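Local coordinates for protein putative short-chain dehydrogenase/reductase (Burkholderia xenovorans, PDB 5JY1) that binds NAD in a Rossmann-type fold and is probably an oxidoreductase of the short-chain dehydrogenase/reductase family, its precise substrate being uncertain, at residues A17-A22 with R28-S33; V41-I46 with Q56-M61; G24-G29 with I192-M197. One frame throughout, in Å; residues are numbered along the deposited sequence. Where two conformers were deposited one is given.

Contact 1 of 3, residues A17-A22 with R28-S33; sequences ALVTGA and RGVARS. With NAD (nicotinamide-adenine-dinucleotide), chain E.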
loop_
_atom_site.group_PDB
_atom_site.type_symbol
_atom_site.label_atom_id
_atom_site.label_comp_id
_atom_site.label_asym_id
_atom_site.label_seq_id
_atom_site.Cartn_x
_atom_site.Cartn_y
_atom_site.Cartn_z
ATOM N N ALA A 17 -17.197 5.722 25.754
ATOM C CA ALA A 17 -16.335 6.241 24.700
ATOM C C ALA A 17 -15.833 7.630 25.067
ATOM O O ALA A 17 -16.554 8.422 25.675
ATOM C CB ALA A 17 -17.072 6.299 23.341
ATOM N N LEU A 18 -14.591 7.924 24.697
ATOM C CA LEU A 18 -14.038 9.267 24.814
ATOM C C LEU A 18 -13.599 9.725 23.429
ATOM O O LEU A 18 -12.796 9.051 22.773
ATOM C CB LEU A 18 -12.870 9.306 25.814
ATOM C CG LEU A 18 -12.228 10.660 26.132
ATOM C CD1 LEU A 18 -11.552 10.598 27.486
ATOM C CD2 LEU A 18 -11.191 11.063 25.059
ATOM N N VAL A 19 -14.115 10.877 22.998
ATOM C CA VAL A 19 -13.842 11.436 21.676
ATOM C C VAL A 19 -13.196 12.806 21.866
ATOM O O VAL A 19 -13.827 13.723 22.409
ATOM C CB VAL A 19 -15.129 11.552 20.844
ATOM C CG1 VAL A 19 -14.828 12.089 19.456
ATOM C CG2 VAL A 19 -15.855 10.199 20.777
ATOM N N THR A 20 -11.947 12.953 21.422
ATOM C CA THR A 20 -11.294 14.251 21.535
ATOM C C THR A 20 -11.763 15.174 20.418
ATOM O O THR A 20 -12.088 14.735 19.314
ATOM C CB THR A 20 -9.761 14.127 21.512
ATOM O OG1 THR A 20 -9.299 13.740 20.213
ATOM C CG2 THR A 20 -9.282 13.118 22.542
ATOM N N GLY A 21 -11.819 16.465 20.728
ATOM C CA GLY A 21 -12.289 17.440 19.758
ATOM C C GLY A 21 -13.724 17.235 19.329
ATOM O O GLY A 21 -14.073 17.553 18.190
ATOM N N ALA A 22 -14.571 16.721 20.217
ATOM C CA ALA A 22 -15.932 16.335 19.870
ATOM C C ALA A 22 -16.920 17.493 19.896
ATOM O O ALA A 22 -18.128 17.249 19.791
ATOM C CB ALA A 22 -16.415 15.231 20.812
ATOM N N ARG A 28 -17.778 15.732 16.516
ATOM C CA ARG A 28 -19.170 15.888 16.925
ATOM C C ARG A 28 -20.058 14.845 16.259
ATOM O O ARG A 28 -20.952 14.274 16.898
ATOM C CB ARG A 28 -19.659 17.293 16.580
ATOM C CG ARG A 28 -21.169 17.468 16.701
ATOM C CD ARG A 28 -21.576 18.894 16.389
ATOM N NE ARG A 28 -23.022 19.087 16.487
ATOM C CZ ARG A 28 -23.876 18.838 15.498
ATOM N NH1 ARG A 28 -23.433 18.378 14.334
ATOM N NH2 ARG A 28 -25.175 19.042 15.673
ATOM N N GLY A 29 -19.839 14.598 14.968
ATOM C CA GLY A 29 -20.637 13.601 14.277
ATOM C C GLY A 29 -20.414 12.211 14.835
ATOM O O GLY A 29 -21.364 11.440 15.001
ATOM N N VAL A 30 -19.159 11.877 15.145
ATOM C CA VAL A 30 -18.857 10.587 15.758
ATOM C C VAL A 30 -19.497 10.487 17.141
ATOM O O VAL A 30 -20.106 9.468 17.490
ATOM C CB VAL A 30 -17.332 10.367 15.817
ATOM C CG1 VAL A 30 -17.004 9.119 16.625
ATOM C CG2 VAL A 30 -16.753 10.261 14.405
ATOM N N ALA A 31 -19.362 11.540 17.955
ATOM C CA ALA A 31 -19.930 11.505 19.299
ATOM C C ALA A 31 -21.439 11.293 19.261
ATOM O O ALA A 31 -21.978 10.500 20.039
ATOM C CB ALA A 31 -19.591 12.795 20.051
ATOM N N ARG A 32 -22.140 12.003 18.373
ATOM C CA ARG A 32 -23.587 11.833 18.266
ATOM C C ARG A 32 -23.948 10.435 17.771
ATOM O O ARG A 32 -24.924 9.839 18.247
ATOM C CB ARG A 32 -24.171 12.911 17.350
ATOM C CG ARG A 32 -24.255 14.292 18.000
ATOM C CD ARG A 32 -24.469 15.387 16.972
ATOM N NE ARG A 32 -25.663 15.141 16.168
ATOM C CZ ARG A 32 -26.840 15.724 16.368
ATOM N NH1 ARG A 32 -26.994 16.613 17.341
ATOM N NH2 ARG A 32 -27.865 15.423 15.584
ATOM N N SER A 33 -23.177 9.899 16.814
ATOM C CA SER A 33 -23.419 8.535 16.347
ATOM C C SER A 33 -23.234 7.531 17.472
ATOM O O SER A 33 -24.036 6.604 17.622
ATOM C CB SER A 33 -22.485 8.192 15.183
ATOM O OG SER A 33 -22.629 9.116 14.127
HETATM P PA NAD E . -12.499 20.527 13.063
HETATM O O1A NAD E . -11.528 21.652 12.875
HETATM O O2A NAD E . -13.861 20.787 12.435
HETATM O O5B NAD E . -12.691 20.167 14.683
HETATM C C5B NAD E . -11.535 20.124 15.443
HETATM C C4B NAD E . -11.954 19.964 16.961
HETATM O O4B NAD E . -10.884 19.804 17.664
HETATM C C3B NAD E . -12.597 21.312 17.439
HETATM O O3B NAD E . -13.778 21.058 18.135
HETATM C C2B NAD E . -11.529 21.899 18.330
HETATM O O2B NAD E . -12.121 22.877 19.317
HETATM C C1B NAD E . -11.030 20.820 18.903
HETATM N N9A NAD E . -9.711 21.076 19.452
HETATM C C8A NAD E . -8.766 21.844 18.904
HETATM N N7A NAD E . -7.718 21.831 19.702
HETATM C C5A NAD E . -8.010 21.055 20.749
HETATM C C6A NAD E . -7.257 20.718 21.875
HETATM N N6A NAD E . -5.920 21.023 22.366
HETATM N N1A NAD E . -7.771 19.919 22.790
HETATM C C2A NAD E . -9.045 19.428 22.628
HETATM N N3A NAD E . -9.788 19.756 21.544
HETATM C C4A NAD E . -9.242 20.582 20.596
HETATM O O3 NAD E . -11.821 19.167 12.418
HETATM P PN NAD E . -12.475 18.088 11.384
HETATM O O1N NAD E . -12.492 18.687 9.987
HETATM O O2N NAD E . -13.900 17.648 11.770
HETATM O O5D NAD E . -11.441 16.794 11.357
HETATM C C5D NAD E . -11.430 15.900 12.469
HETATM C C4D NAD E . -10.329 14.808 12.262
HETATM O O4D NAD E . -10.411 14.295 11.035
HETATM C C3D NAD E . -8.951 15.473 12.353
HETATM O O3D NAD E . -8.053 14.652 12.931
HETATM C C2D NAD E . -8.583 15.712 10.868
HETATM O O2D NAD E . -7.105 15.869 10.794
HETATM C C1D NAD E . -9.035 14.631 10.267
HETATM N N1N NAD E . -9.338 14.851 8.862
HETATM C C2N NAD E . -10.473 15.498 8.485
HETATM C C3N NAD E . -10.761 15.712 7.135
HETATM C C7N NAD E . -12.017 16.434 6.705
HETATM O O7N NAD E . -12.352 16.453 5.530
HETATM N N7N NAD E . -12.816 17.099 7.658
HETATM C C4N NAD E . -9.885 15.262 6.180
HETATM C C5N NAD E . -8.760 14.614 6.549
HETATM C C6N NAD E . -8.480 14.399 7.906
#
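R28 meets A22 at the root of its side chain. Its CA directs a CA-H...O contact to A22 O, 3.3 Å away with an angle of 126° at the hydrogen, and its CB lies 3.6 Å from the same A22 O. From there the chain leads away from A22: CG sits anti to the backbone N (chi1 168°), and the run from CG to NE is fully extended, carrying the guanidinium toward E57, which forms a salt bridge with NH2. R32 CD lies 3.8 Å above the plane of the R28 guanidinium, over its centre, so one face of that group rests on the aliphatic part of the next helical turn. The backbone path between strand 16-20 and helix 25-36 is the glycine-rich turn of a Rossmann beta-alpha-beta unit. V19 to A22 form a type II beta turn, and G21, at phi 62°, brings its carbonyl O to 3.4 Å from NAD C4B. Behind it the helix packs on the turn through A22 CB and A31 CB, 4.1 Å apart, and more loosely on the strand, V19 CG2 lying 4.4 Å from V30 CG1. A31 also touches V41 and I43 of the adjacent strand.

Contact 2 of 3, residues V41-I46 with Q56-M61; sequences VIIAEI and QEIREM. With NAD (nicotinamide-adenine-dinucleotide), chain E.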
loop_
_atom_site.group_PDB
_atom_site.type_symbol
_atom_site.label_atom_id
_atom_site.label_comp_id
_atom_site.label_asym_id
_atom_site.label_seq_id
_atom_site.Cartn_x
_atom_site.Cartn_y
_atom_site.Cartn_z
ATOM N N VAL A 41 -20.763 8.916 26.218
ATOM C CA VAL A 41 -19.734 9.588 25.431
ATOM C C VAL A 41 -19.154 10.745 26.231
ATOM O O VAL A 41 -19.871 11.694 26.571
ATOM C CB VAL A 41 -20.278 10.081 24.085
ATOM C CG1 VAL A 41 -19.127 10.585 23.235
ATOM C CG2 VAL A 41 -21.032 8.946 23.364
ATOM N N ILE A 42 -17.848 10.684 26.483
ATOM C CA ILE A 42 -17.116 11.815 27.047
ATOM C C ILE A 42 -16.721 12.763 25.923
ATOM O O ILE A 42 -16.045 12.370 24.962
ATOM C CB ILE A 42 -15.882 11.347 27.827
ATOM C CG1 ILE A 42 -16.301 10.507 29.030
ATOM C CG2 ILE A 42 -15.067 12.564 28.291
ATOM C CD1 ILE A 42 -17.060 11.303 30.087
ATOM N N ILE A 43 -17.135 14.020 26.046
ATOM C CA ILE A 43 -16.855 15.045 25.044
ATOM C C ILE A 43 -15.583 15.733 25.525
ATOM O O ILE A 43 -15.622 16.654 26.341
ATOM C CB ILE A 43 -18.022 16.023 24.884
ATOM C CG1 ILE A 43 -19.334 15.276 24.598
ATOM C CG2 ILE A 43 -17.736 17.042 23.778
ATOM C CD1 ILE A 43 -19.278 14.335 23.396
ATOM N N ALA A 44 -14.437 15.245 25.049
ATOM C CA ALA A 44 -13.138 15.728 25.525
ATOM C C ALA A 44 -12.679 16.856 24.610
ATOM O O ALA A 44 -11.919 16.653 23.662
ATOM C CB ALA A 44 -12.132 14.585 25.587
ATOM N N GLU A 45 -13.125 18.074 24.925
ATOM C CA GLU A 45 -13.081 19.214 24.019
ATOM C C GLU A 45 -12.533 20.439 24.750
ATOM O O GLU A 45 -12.838 20.653 25.926
ATOM C CB GLU A 45 -14.504 19.478 23.464
ATOM C CG GLU A 45 -14.703 20.784 22.726
ATOM C CD GLU A 45 -13.849 20.900 21.487
ATOM O OE1 GLU A 45 -13.918 19.999 20.615
ATOM O OE2 GLU A 45 -13.098 21.892 21.391
ATOM N N ILE A 46 -11.714 21.242 24.057
ATOM C CA ILE A 46 -11.125 22.427 24.695
ATOM C C ILE A 46 -12.086 23.619 24.678
ATOM O O ILE A 46 -12.040 24.473 25.580
ATOM C CB ILE A 46 -9.777 22.776 24.030
ATOM C CG1 ILE A 46 -8.974 23.756 24.892
ATOM C CG2 ILE A 46 -9.993 23.337 22.620
ATOM C CD1 ILE A 46 -7.518 23.881 24.471
ATOM N N GLN A 56 -25.196 18.242 25.527
ATOM C CA GLN A 56 -26.635 18.434 25.649
ATOM C C GLN A 56 -27.388 17.858 24.456
ATOM O O GLN A 56 -28.503 17.350 24.621
ATOM C CB GLN A 56 -26.947 19.921 25.819
ATOM C CG GLN A 56 -26.402 20.515 27.118
ATOM C CD GLN A 56 -27.101 19.953 28.346
ATOM O OE1 GLN A 56 -28.325 20.032 28.468
ATOM N NE2 GLN A 56 -26.329 19.369 29.254
ATOM N N GLU A 57 -26.807 17.930 23.253
ATOM C CA GLU A 57 -27.444 17.321 22.087
ATOM C C GLU A 57 -27.630 15.823 22.287
ATOM O O GLU A 57 -28.704 15.274 22.013
ATOM C CB GLU A 57 -26.618 17.589 20.824
ATOM C CG GLU A 57 -26.781 18.992 20.261
ATOM C CD GLU A 57 -25.794 19.305 19.145
ATOM O OE1 GLU A 57 -25.105 18.381 18.662
ATOM O OE2 GLU A 57 -25.704 20.489 18.752
ATOM N N ILE A 58 -26.586 15.144 22.763
ATOM C CA ILE A 58 -26.663 13.701 22.966
ATOM C C ILE A 58 -27.709 13.367 24.021
ATOM O O ILE A 58 -28.482 12.414 23.868
ATOM C CB ILE A 58 -25.278 13.140 23.333
ATOM C CG1 ILE A 58 -24.344 13.201 22.116
ATOM C CG2 ILE A 58 -25.403 11.726 23.881
ATOM C CD1 ILE A 58 -22.875 13.006 22.443
ATOM N N ARG A 59 -27.760 14.156 25.100
ATOM C CA ARG A 59 -28.754 13.919 26.143
ATOM C C ARG A 59 -30.167 14.140 25.621
ATOM O O ARG A 59 -31.065 13.334 25.889
ATOM C CB ARG A 59 -28.483 14.822 27.347
ATOM C CG ARG A 59 -27.181 14.512 28.061
ATOM C CD ARG A 59 -27.018 15.346 29.325
ATOM N NE ARG A 59 -25.796 14.974 30.030
ATOM C CZ ARG A 59 -25.288 15.638 31.064
ATOM N NH1 ARG A 59 -25.893 16.723 31.525
ATOM N NH2 ARG A 59 -24.166 15.215 31.630
ATOM N N GLU A 60 -30.381 15.222 24.866
ATOM C CA GLU A 60 -31.706 15.524 24.338
ATOM C C GLU A 60 -32.200 14.447 23.382
ATOM O O GLU A 60 -33.413 14.295 23.206
ATOM C CB GLU A 60 -31.698 16.885 23.639
ATOM N N MET A 61 -31.293 13.695 22.771
ATOM C CA MET A 61 -31.651 12.586 21.900
ATOM C C MET A 61 -31.791 11.273 22.657
ATOM O O MET A 61 -31.934 10.224 22.025
ATOM C CB MET A 61 -30.614 12.438 20.783
ATOM C CG MET A 61 -30.680 13.540 19.739
ATOM S SD MET A 61 -29.580 13.245 18.343
ATOM C CE MET A 61 -27.981 13.583 19.067
HETATM P PA NAD E . -12.499 20.527 13.063
HETATM O O1A NAD E . -11.528 21.652 12.875
HETATM O O2A NAD E . -13.861 20.787 12.435
HETATM O O5B NAD E . -12.691 20.167 14.683
HETATM C C5B NAD E . -11.535 20.124 15.443
HETATM C C4B NAD E . -11.954 19.964 16.961
HETATM O O4B NAD E . -10.884 19.804 17.664
HETATM C C3B NAD E . -12.597 21.312 17.439
HETATM O O3B NAD E . -13.778 21.058 18.135
HETATM C C2B NAD E . -11.529 21.899 18.330
HETATM O O2B NAD E . -12.121 22.877 19.317
HETATM C C1B NAD E . -11.030 20.820 18.903
HETATM N N9A NAD E . -9.711 21.076 19.452
HETATM C C8A NAD E . -8.766 21.844 18.904
HETATM N N7A NAD E . -7.718 21.831 19.702
HETATM C C5A NAD E . -8.010 21.055 20.749
HETATM C C6A NAD E . -7.257 20.718 21.875
HETATM N N6A NAD E . -5.920 21.023 22.366
HETATM N N1A NAD E . -7.771 19.919 22.790
HETATM C C2A NAD E . -9.045 19.428 22.628
HETATM N N3A NAD E . -9.788 19.756 21.544
HETATM C C4A NAD E . -9.242 20.582 20.596
HETATM O O3 NAD E . -11.821 19.167 12.418
HETATM P PN NAD E . -12.475 18.088 11.384
HETATM O O1N NAD E . -12.492 18.687 9.987
HETATM O O2N NAD E . -13.900 17.648 11.770
HETATM O O5D NAD E . -11.441 16.794 11.357
HETATM C C5D NAD E . -11.430 15.900 12.469
HETATM C C4D NAD E . -10.329 14.808 12.262
HETATM O O4D NAD E . -10.411 14.295 11.035
HETATM C C3D NAD E . -8.951 15.473 12.353
HETATM O O3D NAD E . -8.053 14.652 12.931
HETATM C C2D NAD E . -8.583 15.712 10.868
HETATM O O2D NAD E . -7.105 15.869 10.794
HETATM C C1D NAD E . -9.035 14.631 10.267
HETATM N N1N NAD E . -9.338 14.851 8.862
HETATM C C2N NAD E . -10.473 15.498 8.485
HETATM C C3N NAD E . -10.761 15.712 7.135
HETATM C C7N NAD E . -12.017 16.434 6.705
HETATM O O7N NAD E . -12.352 16.453 5.530
HETATM N N7N NAD E . -12.816 17.099 7.658
HETATM C C4N NAD E . -9.885 15.262 6.180
HETATM C C5N NAD E . -8.760 14.614 6.549
HETATM C C6N NAD E . -8.480 14.399 7.906
#
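The second beta-alpha-beta unit of the Rossmann fold, strand 40-45, helix 48-60 and strand 64-69, is joined here through one isoleucine of the helix, I58. Its CD1 is the atom that does the touching, 4.0 Å from I43 CD1 and 4.2 Å from V41 CB. I43 and I58 reach toward each other tip to tip. In I58, CG1 stands anti to the carbonyl carbon (chi1 -70°) with chi2 near 165°, an extended branch that carries the methyl from the helix to the strand while the nearest CA atoms, of V41 and I58, remain 8.4 Å apart. I58 and I43 both touch S65 of strand 64-69. Further along the same segment the contacts turn polar. E45, bent at chi2, presents both carboxylate oxygens to the adenosine ribose: NAD O3B donates to OE1 at 2.7 Å, and NAD O2B to OE2 in a very short 2.5 Å bond. The backbone N atoms of G23 and N47 also bond to OE1 and OE2 respectively. I46 CG2 packs on the adenine, 3.5 Å from NAD C4A. A carboxylate accepting from both ribose hydroxyls is consistent with a preference for NAD over NADP, whose 2'-phosphate would probably be disfavoured by the negative charge.

Contact 3 of 3, residues G24-G29 with I192-M197; sequences GGIGRG and IAPTAM. With NAD (nicotinamide-adenine-dinucleotide), chain E.
I26 reaches across to P194 and A196 by apolar contacts, which account for the direct meeting of the two segments. I26 CD1 touches P194 CG at 3.6 Å, the two side chains crossing obliquely, and I26 CG1 lies 3.9 Å from A196 CB. The extended branch of I26 explains this reach: with CG1 anti to the carbonyl carbon (chi1 -72°) and an extended chi2, CD1 is carried past A196 to the proline ring. I231 of helix 227-239 touches all three residues, and F149 touches I26 and P194.

The polar interactions run to NAD. Near the N-terminal end of helix 25-36, I26 N donates to the phosphate oxygen NAD O2N at 2.6 Å, almost straight at 175°, an arrangement in which the helix dipole would favour the negative charge. The carboxamide is held by A196: its N donates to NAD O7N at 3.0 Å with an angle of 158°, while NAD N7N returns a weak bond to A196 O. The firmer bond, with the weak one beside it, probably sets the rotation of the amide.

Close approaches to the cofactor complete the account. I26 CD1 is 3.6 Å from NAD N7N, and P194 O makes a notably short C...O approach of 2.9 Å to NAD C4N. Pyrophosphate at the helix N-terminus after a glycine-rich turn, and nicotinamide at the C-terminal end of strand 187-194 and the residues after it, are typical of the cofactor cleft of short-chain dehydrogenases/reductases.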
loop_
_atom_site.group_PDB
_atom_site.type_symbol
_atom_site.label_atom_id
_atom_site.label_comp_id
_atom_site.label_asym_id
_atom_site.label_seq_id
_atom_site.Cartn_x
_atom_site.Cartn_y
_atom_site.Cartn_z
ATOM N N GLY A 24 -17.092 19.842 17.550
ATOM C CA GLY A 24 -17.466 20.213 16.202
ATOM C C GLY A 24 -17.023 19.187 15.181
ATOM O O GLY A 24 -16.376 18.189 15.509
ATOM N N GLY A 25 -17.415 19.436 13.930
ATOM C CA GLY A 25 -16.882 18.698 12.795
ATOM C C GLY A 25 -17.108 17.203 12.887
ATOM O O GLY A 25 -18.183 16.722 13.269
ATOM N N ILE A 26 -16.070 16.445 12.528
ATOM C CA ILE A 26 -16.190 14.992 12.510
ATOM C C ILE A 26 -16.332 14.442 13.924
ATOM O O ILE A 26 -17.106 13.506 14.163
ATOM C CB ILE A 26 -14.992 14.371 11.764
ATOM C CG1 ILE A 26 -15.130 14.643 10.265
ATOM C CG2 ILE A 26 -14.922 12.882 12.035
ATOM C CD1 ILE A 26 -13.969 14.145 9.408
ATOM N N GLY A 27 -15.600 15.014 14.885
ATOM C CA GLY A 27 -15.688 14.520 16.250
ATOM C C GLY A 27 -17.091 14.624 16.812
ATOM O O GLY A 27 -17.560 13.722 17.509
ATOM N N ARG A 28 -17.778 15.732 16.516
ATOM C CA ARG A 28 -19.170 15.888 16.925
ATOM C C ARG A 28 -20.058 14.845 16.259
ATOM O O ARG A 28 -20.952 14.274 16.898
ATOM C CB ARG A 28 -19.659 17.293 16.580
ATOM C CG ARG A 28 -21.169 17.468 16.701
ATOM C CD ARG A 28 -21.576 18.894 16.389
ATOM N NE ARG A 28 -23.022 19.087 16.487
ATOM C CZ ARG A 28 -23.876 18.838 15.498
ATOM N NH1 ARG A 28 -23.433 18.378 14.334
ATOM N NH2 ARG A 28 -25.175 19.042 15.673
ATOM N N GLY A 29 -19.839 14.598 14.968
ATOM C CA GLY A 29 -20.637 13.601 14.277
ATOM C C GLY A 29 -20.414 12.211 14.835
ATOM O O GLY A 29 -21.364 11.440 15.001
ATOM N N ILE A 192 -8.738 5.782 10.544
ATOM C CA ILE A 192 -9.646 6.211 9.483
ATOM C C ILE A 192 -9.069 7.453 8.820
ATOM O O ILE A 192 -8.592 8.366 9.504
ATOM C CB ILE A 192 -11.053 6.510 10.041
ATOM C CG1 ILE A 192 -11.735 5.215 10.498
ATOM C CG2 ILE A 192 -11.898 7.272 9.013
ATOM C CD1 ILE A 192 -13.073 5.457 11.192
ATOM N N ALA A 193 -9.122 7.483 7.488
ATOM C CA ALA A 193 -8.808 8.669 6.692
ATOM C C ALA A 193 -10.121 9.220 6.146
ATOM O O ALA A 193 -10.608 8.773 5.094
ATOM C CB ALA A 193 -7.840 8.329 5.553
ATOM N N PRO A 194 -10.739 10.163 6.831
ATOM C CA PRO A 194 -12.063 10.643 6.428
ATOM C C PRO A 194 -11.991 11.894 5.573
ATOM O O PRO A 194 -10.985 12.611 5.594
ATOM C CB PRO A 194 -12.720 10.950 7.779
ATOM C CG PRO A 194 -11.535 11.565 8.563
ATOM C CD PRO A 194 -10.296 10.784 8.094
ATOM N N THR A 195 -13.047 12.177 4.817
ATOM C CA THR A 195 -13.304 13.535 4.359
ATOM C C THR A 195 -14.751 13.856 4.685
ATOM O O THR A 195 -15.622 12.990 4.567
ATOM C CB THR A 195 -13.032 13.743 2.858
ATOM O OG1 THR A 195 -13.964 12.988 2.069
ATOM C CG2 THR A 195 -11.622 13.309 2.515
ATOM N N ALA A 196 -15.001 15.085 5.122
ATOM C CA ALA A 196 -16.364 15.468 5.476
ATOM C C ALA A 196 -16.458 16.984 5.583
ATOM O O ALA A 196 -15.452 17.698 5.593
ATOM C CB ALA A 196 -16.813 14.806 6.782
ATOM N N MET A 197 -17.699 17.464 5.668
ATOM C CA MET A 197 -17.984 18.895 5.755
ATOM C C MET A 197 -17.791 19.345 7.203
ATOM O O MET A 197 -18.728 19.431 7.999
ATOM C CB MET A 197 -19.389 19.181 5.235
ATOM C CG MET A 197 -19.543 18.876 3.741
ATOM S SD MET A 197 -21.230 19.041 3.101
ATOM C CE MET A 197 -22.012 17.628 3.873
HETATM P PA NAD E . -12.499 20.527 13.063
HETATM O O1A NAD E . -11.528 21.652 12.875
HETATM O O2A NAD E . -13.861 20.787 12.435
HETATM O O5B NAD E . -12.691 20.167 14.683
HETATM C C5B NAD E . -11.535 20.124 15.443
HETATM C C4B NAD E . -11.954 19.964 16.961
HETATM O O4B NAD E . -10.884 19.804 17.664
HETATM C C3B NAD E . -12.597 21.312 17.439
HETATM O O3B NAD E . -13.778 21.058 18.135
HETATM C C2B NAD E . -11.529 21.899 18.330
HETATM O O2B NAD E . -12.121 22.877 19.317
HETATM C C1B NAD E . -11.030 20.820 18.903
HETATM N N9A NAD E . -9.711 21.076 19.452
HETATM C C8A NAD E . -8.766 21.844 18.904
HETATM N N7A NAD E . -7.718 21.831 19.702
HETATM C C5A NAD E . -8.010 21.055 20.749
HETATM C C6A NAD E . -7.257 20.718 21.875
HETATM N N6A NAD E . -5.920 21.023 22.366
HETATM N N1A NAD E . -7.771 19.919 22.790
HETATM C C2A NAD E . -9.045 19.428 22.628
HETATM N N3A NAD E . -9.788 19.756 21.544
HETATM C C4A NAD E . -9.242 20.582 20.596
HETATM O O3 NAD E . -11.821 19.167 12.418
HETATM P PN NAD E . -12.475 18.088 11.384
HETATM O O1N NAD E . -12.492 18.687 9.987
HETATM O O2N NAD E . -13.900 17.648 11.770
HETATM O O5D NAD E . -11.441 16.794 11.357
HETATM C C5D NAD E . -11.430 15.900 12.469
HETATM C C4D NAD E . -10.329 14.808 12.262
HETATM O O4D NAD E . -10.411 14.295 11.035
HETATM C C3D NAD E . -8.951 15.473 12.353
HETATM O O3D NAD E . -8.053 14.652 12.931
HETATM C C2D NAD E . -8.583 15.712 10.868
HETATM O O2D NAD E . -7.105 15.869 10.794
HETATM C C1D NAD E . -9.035 14.631 10.267
HETATM N N1N NAD E . -9.338 14.851 8.862
HETATM C C2N NAD E . -10.473 15.498 8.485
HETATM C C3N NAD E . -10.761 15.712 7.135
HETATM C C7N NAD E . -12.017 16.434 6.705
HETATM O O7N NAD E . -12.352 16.453 5.530
HETATM N N7N NAD E . -12.816 17.099 7.658
HETATM C C4N NAD E . -9.885 15.262 6.180
HETATM C C5N NAD E . -8.760 14.614 6.549
HETATM C C6N NAD E . -8.480 14.399 7.906
#

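All three contacts border NAD. Contact 1 and contact 2 have centres about 8 Å apart and follow each other along the chain; A17 O lies 2.7 Å from I42 N in a probable hydrogen bond between neighbouring strands. Helices 25-36 and 48-60 are also tied by a salt bridge, R32 NH1 to E57 OE1 at 2.9 Å. Contact 3 shares R28 and G29 with contact 1, their centres about 9 Å apart, so helix 25-36 serves both. Contacts 2 and 3 stand about 16 Å apart between centres, at the adenosine and nicotinamide ends of the cofactor, yet the salt bridge of R28 NH2 with E57 OE1, at 3.1 Å, joins them. Y164 and K168 also hydrogen-bond NAD.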